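Local coordinates for hypothetical protein ybgI (Escherichia coli, Escherichia coli O157:H7, PDB 1NMO), which forms a toroidal homohexamer whose subunits hold a dinuclear metal site, and may take part in degrading radiation-damaged nucleotides, at residues K153-G158 with F210-H215. Residues are numbered along the deposited sequence; the frame is centred on the assembly and turned at random.
With FE (Fe (III) ion), chain G.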
loop_
_atom_site.group_PDB
_atom_site.type_symbol
_atom_site.label_atom_id
_atom_site.label_comp_id
_atom_site.label_asym_id
_atom_site.label_seq_id
_atom_site.Cartn_x
_atom_site.Cartn_y
_atom_site.Cartn_z
ATOM N N LYS A 153 5.271 -18.604 1.783
ATOM C CA LYS A 153 3.913 -19.098 2.165
ATOM C C LYS A 153 3.370 -20.115 1.165
ATOM O O LYS A 153 3.173 -19.810 -0.019
ATOM C CB LYS A 153 2.928 -17.911 2.248
ATOM C CG LYS A 153 1.504 -18.264 2.801
ATOM C CD LYS A 153 0.606 -17.019 2.854
ATOM C CE LYS A 153 -0.758 -17.274 3.506
ATOM N NZ LYS A 153 -1.536 -18.300 2.684
ATOM N N PRO A 154 3.059 -21.332 1.610
ATOM C CA PRO A 154 2.555 -22.194 0.540
ATOM C C PRO A 154 1.047 -22.068 0.306
ATOM O O PRO A 154 0.270 -21.571 1.150
ATOM C CB PRO A 154 2.882 -23.586 1.083
ATOM C CG PRO A 154 2.350 -23.384 2.517
ATOM C CD PRO A 154 3.108 -22.080 2.893
ATOM N N LEU A 155 0.616 -22.563 -0.848
ATOM C CA LEU A 155 -0.821 -22.611 -1.129
ATOM C C LEU A 155 -1.252 -23.850 -0.356
ATOM O O LEU A 155 -0.677 -24.911 -0.552
ATOM C CB LEU A 155 -1.103 -22.871 -2.614
ATOM C CG LEU A 155 -2.500 -23.488 -2.894
ATOM C CD1 LEU A 155 -3.501 -22.671 -2.096
ATOM C CD2 LEU A 155 -2.902 -23.388 -4.363
ATOM N N TRP A 156 -2.239 -23.743 0.530
ATOM C CA TRP A 156 -2.700 -24.940 1.258
ATOM C C TRP A 156 -4.202 -25.155 1.039
ATOM O O TRP A 156 -5.015 -24.242 1.214
ATOM C CB TRP A 156 -2.397 -24.834 2.742
ATOM C CG TRP A 156 -3.208 -25.807 3.680
ATOM C CD1 TRP A 156 -3.297 -27.176 3.581
ATOM C CD2 TRP A 156 -4.047 -25.443 4.792
ATOM N NE1 TRP A 156 -4.151 -27.669 4.552
ATOM C CE2 TRP A 156 -4.614 -26.630 5.305
ATOM C CE3 TRP A 156 -4.369 -24.223 5.408
ATOM C CZ2 TRP A 156 -5.482 -26.640 6.401
ATOM C CZ3 TRP A 156 -5.239 -24.244 6.503
ATOM C CH2 TRP A 156 -5.774 -25.434 6.979
ATOM N N CYS A 157 -4.557 -26.356 0.599
ATOM C CA CYS A 157 -5.935 -26.650 0.393
ATOM C C CYS A 157 -6.220 -27.854 1.268
ATOM O O CYS A 157 -5.836 -28.977 0.928
ATOM C CB CYS A 157 -6.198 -26.947 -1.086
ATOM S SG CYS A 157 -7.902 -27.513 -1.418
ATOM N N GLY A 158 -6.901 -27.632 2.392
ATOM C CA GLY A 158 -7.164 -28.770 3.287
ATOM C C GLY A 158 -8.560 -28.920 3.872
ATOM O O GLY A 158 -8.789 -29.662 4.839
ATOM N N PHE A 210 -3.370 -30.548 0.767
ATOM C CA PHE A 210 -2.432 -30.380 -0.340
ATOM C C PHE A 210 -1.695 -29.053 -0.150
ATOM O O PHE A 210 -2.330 -28.086 0.236
ATOM C CB PHE A 210 -3.148 -30.385 -1.718
ATOM C CG PHE A 210 -2.291 -29.875 -2.786
ATOM C CD1 PHE A 210 -1.210 -30.622 -3.237
ATOM C CD2 PHE A 210 -2.473 -28.592 -3.282
ATOM C CE1 PHE A 210 -0.299 -30.118 -4.180
ATOM C CE2 PHE A 210 -1.564 -28.072 -4.226
ATOM C CZ PHE A 210 -0.476 -28.850 -4.666
ATOM N N TYR A 211 -0.393 -29.025 -0.412
ATOM C CA TYR A 211 0.463 -27.837 -0.268
ATOM C C TYR A 211 1.245 -27.686 -1.574
ATOM O O TYR A 211 1.832 -28.681 -2.043
ATOM C CB TYR A 211 1.536 -28.020 0.835
ATOM C CG TYR A 211 0.923 -28.298 2.158
ATOM C CD1 TYR A 211 0.431 -29.536 2.457
ATOM C CD2 TYR A 211 0.682 -27.246 3.039
ATOM C CE1 TYR A 211 -0.338 -29.722 3.624
ATOM C CE2 TYR A 211 -0.038 -27.403 4.190
ATOM C CZ TYR A 211 -0.566 -28.644 4.490
ATOM O OH TYR A 211 -1.344 -28.759 5.668
ATOM N N ALA A 212 1.262 -26.465 -2.155
ATOM C CA ALA A 212 2.037 -26.233 -3.390
ATOM C C ALA A 212 3.048 -25.336 -2.732
ATOM O O ALA A 212 2.751 -24.170 -2.495
ATOM C CB ALA A 212 1.215 -25.483 -4.397
ATOM N N ALA A 213 4.233 -25.861 -2.392
ATOM C CA ALA A 213 5.172 -25.076 -1.598
ATOM C C ALA A 213 6.142 -24.259 -2.364
ATOM O O ALA A 213 7.038 -23.659 -1.752
ATOM C CB ALA A 213 5.904 -25.959 -0.638
ATOM N N GLY A 214 5.968 -24.225 -3.695
ATOM C CA GLY A 214 6.864 -23.456 -4.545
ATOM C C GLY A 214 7.833 -24.313 -5.324
ATOM O O GLY A 214 8.457 -25.192 -4.759
ATOM N N HIS A 215 8.018 -24.060 -6.616
ATOM C CA HIS A 215 8.951 -24.885 -7.385
ATOM C C HIS A 215 10.400 -24.644 -6.995
ATOM O O HIS A 215 11.180 -25.585 -6.631
ATOM C CB HIS A 215 8.828 -24.636 -8.882
ATOM C CG HIS A 215 9.526 -25.676 -9.690
ATOM N ND1 HIS A 215 8.932 -26.335 -10.753
ATOM C CD2 HIS A 215 10.797 -26.129 -9.634
ATOM C CE1 HIS A 215 9.815 -27.134 -11.334
ATOM N NE2 HIS A 215 10.955 -27.029 -10.667
HETATM FE FE FE G . 12.386 -28.704 -11.167
#
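An antiparallel ladder at one edge of a mixed sheet, where 155-157 is the outermost strand within the chain, joins Leu155, Trp156 and Cys157 to Ala212, Tyr211 and Phe210. Leu155 and Ala212 exchange two backbone hydrogen bonds, and so do Cys157 and Phe210; the straightest runs from Cys157 N to Phe210 O, 2.8 Å long. Between these couples sits the non-hydrogen-bonded pair Trp156–Tyr211, where Leu155 O also receives a CA-H...O contact from Tyr211 CA at 3.2 Å.

On the face that carries Trp156 and Tyr211, the two aromatic side chains lie side by side and point the same way. Their planes are only 11° apart but slid past one another, so the pyrrole end of the indole meets the phenol end of the tyrosine, with Trp156 CD1 3.2 Å from Tyr211 CZ. CG of Trp156 is anti to N (chi1 162°), that of Tyr211 anti to its carbonyl carbon (chi1 -59°). Although Trp156 NE1 comes close to Tyr211 OH, the angle is too poor for a hydrogen bond; NE1 bonds instead to His209 ND1, and OH to Gly139 O at the start of helix 139-150. Pro154 CG lies at the edge of the Tyr211 ring, 4.2 Å from CD2.

The other face carries Leu155 CB against Ala212 CB at 3.9 Å, with Cys157 and Phe210 packed against helix 197-205. Beyond Ala213 the chain leaves the ladder, and His215 NE2 binds iron at 2.3 Å. With ND1 of that ring hydrogen-bonded to Glu194 OE2, and His64 and Glu219 as fellow ligands, His215 is a metal ligand carried just past the C-terminal end of a strand in this NIF3-family fold.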